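Long-range contacts in succinoglycan biosynthesis protein (Bacillus cereus ATCC 14579, PDB 2QGM), which is probably an esterase-like hydrolase of the erythromycin esterase family, possibly linked to succinoglycan biosynthesis, with a substrate that is not established: residues S44-A49 with V381-F386; L170-L175 with I263-T268; A196-N201 with E231-L236; T343-F348 with I436-P441; S373-L378 with P406-G411. One frame throughout, in Å; residues are numbered along the deposited sequence.

Interaction 1 of 5, residues S44-A49 with V381-F386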
# COMPACT_ATOMS: atom_id res chain seq x y z
N SER A 44 -0.82 0.26 31.17
CA SER A 44 0.54 0.38 30.66
C SER A 44 0.55 0.95 29.24
O SER A 44 1.41 1.77 28.91
CB SER A 44 1.22 -1.00 30.68
OG SER A 44 2.61 -0.91 30.40
N ILE A 45 -0.40 0.53 28.42
CA ILE A 45 -0.50 1.02 27.05
C ILE A 45 -0.94 2.48 27.06
O ILE A 45 -0.36 3.32 26.38
CB ILE A 45 -1.52 0.19 26.24
CG1 ILE A 45 -1.17 -1.30 26.30
CG2 ILE A 45 -1.54 0.68 24.79
CD1 ILE A 45 -2.24 -2.22 25.74
N GLN A 46 -1.97 2.76 27.84
CA GLN A 46 -2.50 4.12 27.97
C GLN A 46 -1.40 5.11 28.35
O GLN A 46 -1.30 6.20 27.78
CB GLN A 46 -3.58 4.14 29.05
CG GLN A 46 -4.12 5.51 29.41
CD GLN A 46 -4.88 5.48 30.73
OE1 GLN A 46 -5.51 4.48 31.06
NE2 GLN A 46 -4.82 6.57 31.49
N SER A 47 -0.57 4.73 29.31
CA SER A 47 0.52 5.58 29.78
C SER A 47 1.61 5.81 28.75
O SER A 47 2.30 6.83 28.77
CB SER A 47 1.14 4.97 31.05
OG SER A 47 2.24 5.74 31.49
N GLN A 48 1.77 4.87 27.83
CA GLN A 48 2.81 4.99 26.82
C GLN A 48 2.30 5.40 25.44
O GLN A 48 3.10 5.60 24.52
CB GLN A 48 3.57 3.67 26.75
CG GLN A 48 4.28 3.34 28.06
CD GLN A 48 4.95 1.98 28.06
OE1 GLN A 48 4.38 0.99 28.53
NE2 GLN A 48 6.16 1.93 27.53
N ALA A 49 0.99 5.55 25.31
CA ALA A 49 0.39 5.94 24.04
C ALA A 49 0.38 7.47 23.86
O ALA A 49 0.45 8.21 24.84
CB ALA A 49 -1.05 5.39 23.95
N VAL A 381 -8.35 1.09 26.09
CA VAL A 381 -7.55 2.26 26.39
C VAL A 381 -8.44 3.49 26.32
O VAL A 381 -9.18 3.67 25.35
CB VAL A 381 -6.41 2.41 25.39
CG1 VAL A 381 -5.62 3.67 25.67
CG2 VAL A 381 -5.51 1.18 25.48
N PRO A 382 -8.38 4.37 27.34
CA PRO A 382 -9.21 5.57 27.36
C PRO A 382 -8.90 6.68 26.36
O PRO A 382 -9.00 7.86 26.70
CB PRO A 382 -9.12 6.03 28.82
CG PRO A 382 -7.75 5.63 29.21
CD PRO A 382 -7.63 4.24 28.61
N TYR A 383 -8.52 6.31 25.15
CA TYR A 383 -8.27 7.27 24.08
C TYR A 383 -9.02 6.73 22.87
O TYR A 383 -8.89 5.55 22.54
CB TYR A 383 -6.79 7.36 23.71
CG TYR A 383 -5.91 8.06 24.72
CD1 TYR A 383 -6.30 9.27 25.28
CD2 TYR A 383 -4.67 7.54 25.07
CE1 TYR A 383 -5.46 9.95 26.17
CE2 TYR A 383 -3.84 8.20 25.95
CZ TYR A 383 -4.23 9.40 26.49
OH TYR A 383 -3.38 10.06 27.36
N LYS A 384 -9.82 7.57 22.23
CA LYS A 384 -10.58 7.15 21.06
C LYS A 384 -9.64 6.86 19.89
O LYS A 384 -9.91 5.99 19.07
CB LYS A 384 -11.59 8.22 20.66
CG LYS A 384 -12.81 8.29 21.57
CD LYS A 384 -13.56 9.59 21.34
CE LYS A 384 -14.90 9.59 22.06
NZ LYS A 384 -14.77 9.18 23.48
N MSE A 385 -8.53 7.59 19.83
CA MSE A 385 -7.53 7.40 18.77
C MSE A 385 -6.14 7.69 19.33
O MSE A 385 -5.96 8.63 20.09
CB MSE A 385 -7.78 8.35 17.61
CG MSE A 385 -9.15 8.25 17.02
SE MSE A 385 -9.30 9.57 15.65
CE MSE A 385 -9.59 11.13 16.74
N PHE A 386 -5.16 6.89 18.94
CA PHE A 386 -3.82 7.10 19.43
C PHE A 386 -2.74 6.37 18.64
O PHE A 386 -3.03 5.44 17.88
CB PHE A 386 -3.72 6.69 20.90
CG PHE A 386 -4.11 5.27 21.17
CD1 PHE A 386 -5.45 4.93 21.36
CD2 PHE A 386 -3.14 4.27 21.27
CE1 PHE A 386 -5.82 3.62 21.65
CE2 PHE A 386 -3.50 2.95 21.55
CZ PHE A 386 -4.84 2.62 21.75
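Ile45 meets Val381 through methyl groups: its CG2 lies 4.1 Å from Val381 CG2, and the two side chains cross at about a right angle. The same CG2 branch, anti to the backbone N of Ile45, also reaches obliquely toward the Phe386 ring. Ile45, itself buried, also packs on Thr377 of helix 374-380 and on Trp400 of helix 395-402. One residue on, Gln46 sends CG anti to the backbone N (chi1 174°) and extends across Pro382, the two crossing at about a right angle; the Gln46 OE1 to Pro382 CG distance of 3.1 Å marks the tightest spot. Nearer the backbone, Val381 CG1 rests 3.9 Å from Gln46 CA, and the edge of the Tyr383 ring faces the main chain, with CE2 3.7 Å from Gln46 O near the ring plane. At the end of the segment Ala49 CB points into the contact, 3.6 Å from Phe386 CD2, and also lies by the edge of Tyr383. The contact joins the C-terminal part of helix 37-48 to the loop that leads from helix 374-380 into sheet strand 385-389. It is mostly apolar, with carbon-to-oxygen approaches from Gln46, which implies cohesion by shape and burial, with Ile45, Ala49, Val381 and Phe386 inside and Pro382 at the exposed margin.

Interaction 2 of 5, residues L170-L175 with I263-T268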
# COMPACT_ATOMS: atom_id res chain seq x y z
N LEU A 170 2.03 0.60 -7.48
CA LEU A 170 2.89 -0.56 -7.22
C LEU A 170 2.44 -1.89 -7.79
O LEU A 170 3.27 -2.74 -8.14
CB LEU A 170 3.04 -0.77 -5.72
CG LEU A 170 3.60 0.35 -4.84
CD1 LEU A 170 3.41 -0.06 -3.38
CD2 LEU A 170 5.07 0.58 -5.15
N ASP A 171 1.12 -2.08 -7.85
CA ASP A 171 0.52 -3.34 -8.28
C ASP A 171 0.57 -3.75 -9.74
O ASP A 171 0.79 -2.93 -10.65
CB ASP A 171 -0.93 -3.42 -7.79
CG ASP A 171 -1.22 -4.71 -7.04
OD1 ASP A 171 -0.63 -5.75 -7.38
OD2 ASP A 171 -2.05 -4.68 -6.10
N LEU A 172 0.34 -5.04 -9.93
CA LEU A 172 0.37 -5.68 -11.25
C LEU A 172 -0.81 -6.63 -11.43
O LEU A 172 -0.63 -7.75 -11.92
CB LEU A 172 1.68 -6.46 -11.40
CG LEU A 172 3.00 -5.69 -11.43
CD1 LEU A 172 4.19 -6.66 -11.41
CD2 LEU A 172 3.04 -4.83 -12.68
N LYS A 173 -2.01 -6.21 -11.05
CA LYS A 173 -3.17 -7.09 -11.21
C LYS A 173 -3.75 -6.97 -12.62
O LYS A 173 -4.66 -7.72 -12.98
CB LYS A 173 -4.22 -6.77 -10.16
CG LYS A 173 -3.71 -6.97 -8.74
CD LYS A 173 -4.82 -6.86 -7.72
CE LYS A 173 -5.44 -5.49 -7.74
NZ LYS A 173 -6.43 -5.33 -6.63
N ALA A 174 -3.19 -6.05 -13.40
CA ALA A 174 -3.61 -5.82 -14.77
C ALA A 174 -2.66 -4.83 -15.45
O ALA A 174 -2.01 -4.02 -14.78
CB ALA A 174 -5.03 -5.26 -14.80
N LEU A 175 -2.57 -4.91 -16.77
CA LEU A 175 -1.74 -3.97 -17.53
C LEU A 175 -2.68 -3.35 -18.55
O LEU A 175 -3.17 -4.02 -19.45
CB LEU A 175 -0.60 -4.69 -18.25
CG LEU A 175 0.49 -5.33 -17.38
CD1 LEU A 175 1.42 -6.14 -18.27
CD2 LEU A 175 1.25 -4.24 -16.65
N ILE A 263 5.86 -4.57 -17.23
CA ILE A 263 5.26 -5.53 -18.15
C ILE A 263 6.03 -6.85 -18.05
O ILE A 263 5.43 -7.93 -18.06
CB ILE A 263 5.27 -4.97 -19.58
CG1 ILE A 263 4.29 -3.78 -19.65
CG2 ILE A 263 4.90 -6.05 -20.58
CD1 ILE A 263 4.38 -2.94 -20.90
N GLU A 264 7.36 -6.77 -17.94
CA GLU A 264 8.16 -7.98 -17.80
C GLU A 264 7.79 -8.66 -16.48
O GLU A 264 7.57 -9.87 -16.43
CB GLU A 264 9.66 -7.66 -17.79
CG GLU A 264 10.54 -8.91 -17.71
CD GLU A 264 12.02 -8.58 -17.58
OE1 GLU A 264 12.47 -7.65 -18.26
OE2 GLU A 264 12.72 -9.26 -16.80
N LYS A 265 7.72 -7.87 -15.40
CA LYS A 265 7.35 -8.40 -14.09
C LYS A 265 6.02 -9.14 -14.15
O LYS A 265 5.89 -10.24 -13.62
CB LYS A 265 7.26 -7.27 -13.05
CG LYS A 265 8.59 -6.64 -12.67
CD LYS A 265 8.40 -5.59 -11.59
CE LYS A 265 9.71 -4.98 -11.12
NZ LYS A 265 10.43 -4.25 -12.20
N PHE A 266 5.03 -8.53 -14.79
CA PHE A 266 3.71 -9.15 -14.90
C PHE A 266 3.76 -10.53 -15.58
O PHE A 266 3.18 -11.49 -15.08
CB PHE A 266 2.77 -8.19 -15.66
CG PHE A 266 1.36 -8.70 -15.80
CD1 PHE A 266 0.99 -9.50 -16.89
CD2 PHE A 266 0.39 -8.36 -14.87
CE1 PHE A 266 -0.33 -9.95 -17.03
CE2 PHE A 266 -0.93 -8.80 -15.00
CZ PHE A 266 -1.29 -9.59 -16.09
N THR A 267 4.48 -10.63 -16.69
CA THR A 267 4.59 -11.89 -17.42
C THR A 267 5.46 -12.92 -16.69
O THR A 267 5.35 -14.13 -16.93
CB THR A 267 5.18 -11.67 -18.83
OG1 THR A 267 6.51 -11.16 -18.73
CG2 THR A 267 4.32 -10.69 -19.62
N THR A 268 6.32 -12.45 -15.80
CA THR A 268 7.20 -13.33 -15.03
C THR A 268 6.47 -13.88 -13.81
O THR A 268 6.60 -15.05 -13.46
CB THR A 268 8.47 -12.59 -14.56
OG1 THR A 268 9.17 -12.07 -15.70
CG2 THR A 268 9.39 -13.53 -13.79
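Phe266 fills the space between Leu172 and Leu175, and its ring is met in two different ways. Leu175 CG lies over one face, 4.1 Å from the ring centroid and 23° off the normal, a CH-pi contact displaced toward the rim; its CD1 comes 3.6 Å from Phe266 CG. At the edge, near the ring plane, the carbonyl oxygen Leu172 O approaches Phe266 CD2 to 3.2 Å. With CG anti to the backbone N (chi1 -178°), Phe266 extends from the helix toward the loop, and the Phe266 and Leu175 side chains run antiparallel past one another. Two flanking contacts widen the interface: Leu172 CD1 packs 3.5 Å from Lys265 CB, whereas Leu175 CD1 lies 4.0 Å from Ile263 CG1. In the next shell, Leu172 N donates to Asp171 OD1 at 2.8 Å, and the same oxygen is hydrogen-bonded to His282, which ties the start of the loop to helix 276-297. Leu175 O is hydrogen-bonded to Thr209 OG1, the two residues also bond through their backbones, and Tyr215 meets the Phe266 ring edge-to-face. The contact thus takes the chain leaving strand 166-171, at the border of the mixed sheet, and packs it against helix 253-269, with helix 276-297 beside Lys265 and the short helix 212-215 next to Phe266.

Interaction 3 of 5, residues A196-N201 with E231-L236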
# COMPACT_ATOMS: atom_id res chain seq x y z
N ALA A 196 9.33 -1.04 -34.80
CA ALA A 196 8.82 -2.26 -35.42
C ALA A 196 8.93 -3.45 -34.47
O ALA A 196 7.96 -4.17 -34.26
CB ALA A 196 9.59 -2.55 -36.71
N GLU A 197 10.12 -3.64 -33.91
CA GLU A 197 10.36 -4.75 -33.01
C GLU A 197 9.56 -4.66 -31.72
O GLU A 197 9.01 -5.66 -31.26
CB GLU A 197 11.85 -4.85 -32.70
CG GLU A 197 12.21 -5.93 -31.69
CD GLU A 197 13.70 -6.20 -31.63
OE1 GLU A 197 14.48 -5.28 -31.95
OE2 GLU A 197 14.09 -7.33 -31.26
N VAL A 198 9.48 -3.47 -31.14
CA VAL A 198 8.74 -3.30 -29.91
C VAL A 198 7.25 -3.60 -30.10
O VAL A 198 6.66 -4.35 -29.33
CB VAL A 198 8.90 -1.88 -29.32
CG1 VAL A 198 8.08 -1.74 -28.05
CG2 VAL A 198 10.37 -1.62 -29.02
N GLU A 199 6.65 -3.00 -31.12
CA GLU A 199 5.23 -3.21 -31.38
C GLU A 199 4.92 -4.68 -31.65
O GLU A 199 3.88 -5.20 -31.25
CB GLU A 199 4.77 -2.36 -32.56
CG GLU A 199 4.77 -0.87 -32.24
CD GLU A 199 4.15 -0.04 -33.33
OE1 GLU A 199 4.75 0.06 -34.42
OE2 GLU A 199 3.05 0.51 -33.08
N GLU A 200 5.84 -5.36 -32.33
CA GLU A 200 5.67 -6.77 -32.63
C GLU A 200 5.66 -7.58 -31.34
O GLU A 200 4.83 -8.47 -31.16
CB GLU A 200 6.80 -7.26 -33.53
CG GLU A 200 6.75 -8.75 -33.82
CD GLU A 200 5.56 -9.14 -34.67
OE1 GLU A 200 5.54 -8.75 -35.86
OE2 GLU A 200 4.64 -9.80 -34.15
N ASN A 201 6.58 -7.27 -30.43
CA ASN A 201 6.65 -7.99 -29.17
C ASN A 201 5.47 -7.78 -28.24
O ASN A 201 5.18 -8.65 -27.42
CB ASN A 201 7.94 -7.65 -28.43
CG ASN A 201 9.15 -8.37 -28.99
OD1 ASN A 201 9.90 -7.81 -29.79
ND2 ASN A 201 9.32 -9.63 -28.60
N GLU A 231 10.58 -9.45 -21.84
CA GLU A 231 11.95 -9.32 -21.39
C GLU A 231 12.78 -8.67 -22.49
O GLU A 231 13.67 -7.87 -22.22
CB GLU A 231 12.51 -10.70 -21.03
CG GLU A 231 13.98 -10.71 -20.67
CD GLU A 231 14.40 -11.99 -19.96
OE1 GLU A 231 13.75 -13.03 -20.19
OE2 GLU A 231 15.38 -11.94 -19.19
N ARG A 232 12.46 -9.02 -23.74
CA ARG A 232 13.16 -8.50 -24.92
C ARG A 232 13.07 -6.98 -24.99
O ARG A 232 14.07 -6.29 -25.14
CB ARG A 232 12.56 -9.11 -26.19
CG ARG A 232 13.36 -8.83 -27.45
CD ARG A 232 12.57 -9.21 -28.70
NE ARG A 232 11.85 -10.47 -28.53
CZ ARG A 232 12.42 -11.65 -28.30
NH1 ARG A 232 13.74 -11.74 -28.21
NH2 ARG A 232 11.68 -12.73 -28.14
N VAL A 233 11.85 -6.46 -24.87
CA VAL A 233 11.65 -5.01 -24.92
C VAL A 233 12.29 -4.28 -23.74
O VAL A 233 12.85 -3.20 -23.91
CB VAL A 233 10.16 -4.66 -24.96
CG1 VAL A 233 9.99 -3.15 -25.07
CG2 VAL A 233 9.50 -5.36 -26.14
N ALA A 234 12.22 -4.87 -22.55
CA ALA A 234 12.82 -4.23 -21.37
C ALA A 234 14.32 -4.11 -21.60
O ALA A 234 14.92 -3.10 -21.26
CB ALA A 234 12.53 -5.05 -20.11
N ARG A 235 14.92 -5.15 -22.17
CA ARG A 235 16.35 -5.15 -22.45
C ARG A 235 16.69 -4.00 -23.39
O ARG A 235 17.63 -3.24 -23.16
CB ARG A 235 16.77 -6.46 -23.11
CG ARG A 235 16.67 -7.69 -22.21
CD ARG A 235 17.80 -7.71 -21.18
NE ARG A 235 17.77 -8.92 -20.36
CZ ARG A 235 18.65 -9.21 -19.42
NH1 ARG A 235 19.65 -8.38 -19.17
NH2 ARG A 235 18.54 -10.34 -18.72
N LEU A 236 15.89 -3.88 -24.45
CA LEU A 236 16.08 -2.85 -25.46
C LEU A 236 16.04 -1.44 -24.90
O LEU A 236 16.61 -0.51 -25.48
CB LEU A 236 15.00 -2.99 -26.54
CG LEU A 236 15.00 -4.26 -27.39
CD1 LEU A 236 13.66 -4.38 -28.10
CD2 LEU A 236 16.15 -4.23 -28.38
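Val198 and Val233 form the close-packed centre of the near-antiparallel packing of helix 195-203 on helix 220-236, their CG1 methyls 3.8 Å apart and the side chains crossing at about a right angle. The helix segments run at 150° between N-to-C directions, with axes 9.7 Å apart. Both valines place CG1 anti to the backbone N (chi1 178° in Val198), which brings these two methyls together. Beside them, Asn201 CB packs 3.6 Å from Val233 CG2, extending the buried side by one turn. Val198 also touches Ile184 and Val187 of helix 177-190, so a third helix backs this side of the pair.

The outer side is built differently. Glu197, extended beyond CG, passes obliquely over Leu236, whose CD1 lies 4.0 Å from Glu197 CD, and turns its carboxylate to the aliphatic part of Arg232. The carboxylate and guanidinium planes are only 9° apart, yet the groups are not paired: Glu197 OE2 is 4.7 Å from Arg232 NE, which may leave a weak attraction between opposite charges. The arginine is exposed, bends at chi3, and crosses the Asn201 side chain at about a right angle. On this margin the nearest approach of the glutamate to the arginine is to a methylene, Glu197 OE2 to Arg232 CD at 3.5 Å.

Interaction 4 of 5, residues T343-F348 with I436-P441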
# COMPACT_ATOMS: atom_id res chain seq x y z
N THR A 343 -8.32 -1.12 14.57
CA THR A 343 -9.62 -0.59 14.94
C THR A 343 -10.31 -1.64 15.79
O THR A 343 -9.98 -2.82 15.71
CB THR A 343 -10.48 -0.24 13.70
OG1 THR A 343 -11.69 0.38 14.13
CG2 THR A 343 -10.80 -1.49 12.90
N THR A 344 -11.27 -1.22 16.60
CA THR A 344 -11.96 -2.15 17.49
C THR A 344 -13.33 -2.63 17.02
O THR A 344 -13.57 -3.84 16.94
CB THR A 344 -12.12 -1.53 18.89
OG1 THR A 344 -10.83 -1.27 19.45
CG2 THR A 344 -12.88 -2.48 19.81
N GLU A 345 -14.21 -1.70 16.70
CA GLU A 345 -15.57 -2.04 16.30
C GLU A 345 -16.15 -1.10 15.25
O GLU A 345 -15.63 -0.01 15.01
CB GLU A 345 -16.47 -2.05 17.54
CG GLU A 345 -16.34 -0.77 18.37
CD GLU A 345 -17.24 -0.77 19.60
OE1 GLU A 345 -18.48 -0.77 19.43
OE2 GLU A 345 -16.71 -0.76 20.73
N GLY A 346 -17.25 -1.53 14.63
CA GLY A 346 -17.90 -0.72 13.63
C GLY A 346 -18.24 -1.50 12.38
O GLY A 346 -18.06 -2.71 12.31
N ASN A 347 -18.78 -0.78 11.39
CA ASN A 347 -19.16 -1.37 10.11
C ASN A 347 -18.15 -0.93 9.06
O ASN A 347 -17.51 0.11 9.20
CB ASN A 347 -20.55 -0.89 9.69
CG ASN A 347 -21.66 -1.50 10.54
OD1 ASN A 347 -22.79 -1.00 10.56
ND2 ASN A 347 -21.34 -2.58 11.22
N PHE A 348 -18.02 -1.71 7.99
CA PHE A 348 -17.07 -1.36 6.95
C PHE A 348 -17.62 -1.74 5.59
O PHE A 348 -18.55 -2.55 5.48
CB PHE A 348 -15.75 -2.08 7.18
CG PHE A 348 -15.88 -3.57 7.26
CD1 PHE A 348 -15.89 -4.34 6.10
CD2 PHE A 348 -16.03 -4.20 8.48
CE1 PHE A 348 -16.06 -5.72 6.16
CE2 PHE A 348 -16.19 -5.57 8.56
CZ PHE A 348 -16.21 -6.34 7.40
N ILE A 436 -7.88 3.45 15.98
CA ILE A 436 -9.12 4.22 15.88
C ILE A 436 -10.17 3.26 16.42
O ILE A 436 -10.61 2.35 15.72
CB ILE A 436 -9.48 4.60 14.42
CG1 ILE A 436 -8.38 5.47 13.81
CG2 ILE A 436 -10.82 5.34 14.39
CD1 ILE A 436 -8.66 5.94 12.39
N ARG A 437 -10.57 3.45 17.67
CA ARG A 437 -11.54 2.56 18.30
C ARG A 437 -12.77 2.27 17.45
O ARG A 437 -13.02 1.12 17.07
CB ARG A 437 -11.98 3.13 19.65
CG ARG A 437 -12.86 2.19 20.44
CD ARG A 437 -13.43 2.91 21.65
NE ARG A 437 -12.39 3.34 22.58
CZ ARG A 437 -12.57 4.24 23.54
NH1 ARG A 437 -13.76 4.81 23.69
NH2 ARG A 437 -11.57 4.56 24.35
N LYS A 438 -13.56 3.29 17.15
CA LYS A 438 -14.76 3.10 16.35
C LYS A 438 -14.61 3.60 14.93
O LYS A 438 -14.16 4.72 14.68
CB LYS A 438 -15.97 3.78 17.01
CG LYS A 438 -16.39 3.17 18.34
CD LYS A 438 -17.69 3.78 18.86
CE LYS A 438 -18.13 3.13 20.18
NZ LYS A 438 -19.46 3.63 20.64
N THR A 439 -14.99 2.75 13.98
CA THR A 439 -14.92 3.12 12.57
C THR A 439 -16.24 2.85 11.87
O THR A 439 -17.11 2.14 12.39
CB THR A 439 -13.77 2.37 11.87
OG1 THR A 439 -13.79 0.98 12.24
CG2 THR A 439 -12.43 2.97 12.28
N SER A 440 -16.41 3.44 10.69
CA SER A 440 -17.63 3.29 9.92
C SER A 440 -17.30 3.09 8.44
O SER A 440 -16.15 3.26 8.04
CB SER A 440 -18.54 4.52 10.11
OG SER A 440 -17.90 5.71 9.67
N PRO A 441 -18.30 2.73 7.62
CA PRO A 441 -18.08 2.50 6.19
C PRO A 441 -17.59 3.69 5.36
O PRO A 441 -18.03 4.83 5.53
CB PRO A 441 -19.44 2.01 5.70
CG PRO A 441 -20.01 1.32 6.90
CD PRO A 441 -19.65 2.30 8.01
O HOH W 1 -14.78 -0.23 9.72
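Arg437 O is gripped by two successive backbone amides, Thr344 N at 3.0 Å and Glu345 N at 3.1 Å. The second donor arrives nearly along the C=O axis with an N-H...O angle of 167°; the first is more bent and tilted 19° from the carbonyl plane. Glu345 O accepts in turn from Thr439 N at 3.0 Å, so that Glu345 bonds to the residues before and after Lys438 and makes a parallel bridge with it. This bridge falls at the corner where strand 336-344 gives way to strand 346-350 of a two-stranded sheet; the second segment also turns, at Arg437 and Lys438. The Thr343 hydroxyl, its OG1 anti to the backbone N (chi1 -175°), donates to Ile436 O at 2.8 Å and is also 2.9 Å from Thr439 OG1. A water that donates to Asn347 O and is bonded to Thr439 OG1 links the two segments. Gly346, with backbone angles of the glycine type, makes a close CA-H...O contact, its CA 3.2 Å from Thr439 O. Beyond it, Asn347 CB packs 3.6 Å from Pro441 CG. Arg437 reaches away to Val381 O, and Ser440 OG to Glu88. The chemistry implies a polar seam in which amides and the Thr343 hydroxyl supply the protons the carbonyls accept, while Glu345 and Lys438 lie side by side at the rim, their charged ends unjoined.

Interaction 5 of 5, residues S373-L378 with P406-G411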
# COMPACT_ATOMS: atom_id res chain seq x y z
N SER A 373 -8.27 -10.52 21.23
CA SER A 373 -7.46 -9.80 20.25
C SER A 373 -6.77 -8.52 20.75
O SER A 373 -7.20 -7.89 21.72
CB SER A 373 -8.32 -9.44 19.04
OG SER A 373 -9.31 -8.48 19.36
N PHE A 374 -5.71 -8.13 20.06
CA PHE A 374 -4.99 -6.90 20.39
C PHE A 374 -6.00 -5.77 20.22
O PHE A 374 -6.00 -4.80 20.98
CB PHE A 374 -3.84 -6.66 19.41
CG PHE A 374 -2.72 -7.66 19.52
CD1 PHE A 374 -1.85 -7.63 20.61
CD2 PHE A 374 -2.53 -8.62 18.53
CE1 PHE A 374 -0.80 -8.54 20.70
CE2 PHE A 374 -1.48 -9.53 18.62
CZ PHE A 374 -0.62 -9.49 19.71
N ASN A 375 -6.86 -5.92 19.22
CA ASN A 375 -7.87 -4.92 18.88
C ASN A 375 -8.84 -4.56 20.00
O ASN A 375 -9.11 -3.39 20.24
CB ASN A 375 -8.65 -5.39 17.66
CG ASN A 375 -7.76 -5.53 16.44
OD1 ASN A 375 -7.58 -4.59 15.67
ND2 ASN A 375 -7.18 -6.71 16.28
N TYR A 376 -9.37 -5.56 20.69
CA TYR A 376 -10.29 -5.26 21.76
C TYR A 376 -9.60 -4.69 22.98
O TYR A 376 -10.19 -3.89 23.70
CB TYR A 376 -11.15 -6.48 22.07
CG TYR A 376 -12.42 -6.44 21.25
CD1 TYR A 376 -13.51 -5.69 21.68
CD2 TYR A 376 -12.50 -7.05 20.00
CE1 TYR A 376 -14.64 -5.52 20.88
CE2 TYR A 376 -13.62 -6.89 19.19
CZ TYR A 376 -14.68 -6.12 19.63
OH TYR A 376 -15.78 -5.91 18.83
N THR A 377 -8.35 -5.08 23.20
CA THR A 377 -7.60 -4.56 24.33
C THR A 377 -7.31 -3.08 24.06
O THR A 377 -7.37 -2.24 24.95
CB THR A 377 -6.27 -5.31 24.54
OG1 THR A 377 -6.53 -6.69 24.85
CG2 THR A 377 -5.47 -4.69 25.67
N LEU A 378 -7.00 -2.77 22.80
CA LEU A 378 -6.71 -1.40 22.41
C LEU A 378 -7.95 -0.53 22.59
O LEU A 378 -7.85 0.66 22.90
CB LEU A 378 -6.24 -1.34 20.95
CG LEU A 378 -4.84 -1.87 20.64
CD1 LEU A 378 -4.63 -1.90 19.12
CD2 LEU A 378 -3.79 -0.99 21.30
N PRO A 406 -4.88 -12.88 18.98
CA PRO A 406 -5.60 -12.68 17.72
C PRO A 406 -5.45 -11.25 17.21
O PRO A 406 -5.49 -10.30 18.00
CB PRO A 406 -7.04 -13.00 18.10
CG PRO A 406 -6.89 -14.01 19.21
CD PRO A 406 -5.77 -13.40 20.02
N LEU A 407 -5.24 -11.11 15.91
CA LEU A 407 -5.11 -9.80 15.29
C LEU A 407 -6.12 -9.73 14.16
O LEU A 407 -6.17 -10.61 13.31
CB LEU A 407 -3.70 -9.58 14.73
CG LEU A 407 -3.48 -8.26 13.98
CD1 LEU A 407 -3.52 -7.10 14.96
CD2 LEU A 407 -2.14 -8.29 13.27
N LEU A 408 -6.93 -8.68 14.17
CA LEU A 408 -7.96 -8.51 13.16
C LEU A 408 -7.34 -8.15 11.82
O LEU A 408 -6.37 -7.40 11.76
CB LEU A 408 -8.90 -7.38 13.56
CG LEU A 408 -9.91 -6.99 12.48
CD1 LEU A 408 -10.94 -8.11 12.34
CD2 LEU A 408 -10.58 -5.66 12.86
N SER A 409 -7.90 -8.69 10.74
CA SER A 409 -7.42 -8.41 9.39
C SER A 409 -8.54 -8.75 8.42
O SER A 409 -8.91 -9.91 8.26
CB SER A 409 -6.17 -9.23 9.09
OG SER A 409 -5.49 -8.70 7.96
N ILE A 410 -9.08 -7.72 7.77
CA ILE A 410 -10.19 -7.89 6.84
C ILE A 410 -9.82 -7.37 5.45
O ILE A 410 -9.41 -6.22 5.29
CB ILE A 410 -11.45 -7.13 7.31
CG1 ILE A 410 -11.83 -7.59 8.73
CG2 ILE A 410 -12.59 -7.38 6.34
CD1 ILE A 410 -12.98 -6.81 9.33
N GLY A 411 -9.98 -8.23 4.45
CA GLY A 411 -9.67 -7.84 3.09
C GLY A 411 -10.86 -7.22 2.37
O GLY A 411 -11.79 -6.72 3.01
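One clear hydrogen bond joins the segments, backbone to backbone: Phe374 N donates to Pro406 O at 3.0 Å, nearly in line with the carbonyl, with an N-H...O angle of 154°. The same oxygen is approached by Ser373 CA at 3.0 Å, a strongly bent CA-H...O contact. Ser373 is the N-cap of helix 374-380: with OG between its backbone N and carbonyl carbon (chi1 68°), the hydroxyl accepts from Tyr376 N at 3.2 Å, and it is also hydrogen-bonded to Asp370 O. Helix and strand meet almost perpendicularly, their axes at 78° and 7.8 Å apart, which sets the helix N-terminus against strand 404-408 of the small antiparallel sheet it forms with strand 421-425. Apolar packing is a second kind of contact. Phe374 CD2 lies 4.0 Å from Leu407 CD1, the ring approached obliquely, while Trp400 meets the Phe374 ring edge-to-face. Pro406 CB rests 3.9 Å from Ser373 CB. A third kind sets a polar side chain against an aliphatic one: buried Asn375 crosses Leu408 at about a right angle, with its CG 3.6 Å from Leu408 CB.

Overall arrangement
Interactions 1, 4 and 5 form one cluster and interactions 2 and 3 another, on opposite sides of the chain's centre. Interactions 4 and 5 have centres about 11 Å apart and meet through Thr344 and Asn375; interaction 1 lies about 17 Å from interaction 4, centre to centre, and joins it where Arg437 bonds Val381. Interactions 1, 2 and 4 all reach the eight-stranded mixed sheet, 1 and 4 through neighbouring strands 385-389 and 432-439, 2 through its border strand 166-171. Interactions 2 and 3 touch through Glu264 of helix 253-269. Along the chain, interaction 1, where helix 37-48 meets residues 381-386 directly, encloses 2 and 3 and crosses 4 and 5, while interaction 5 is nested within 4.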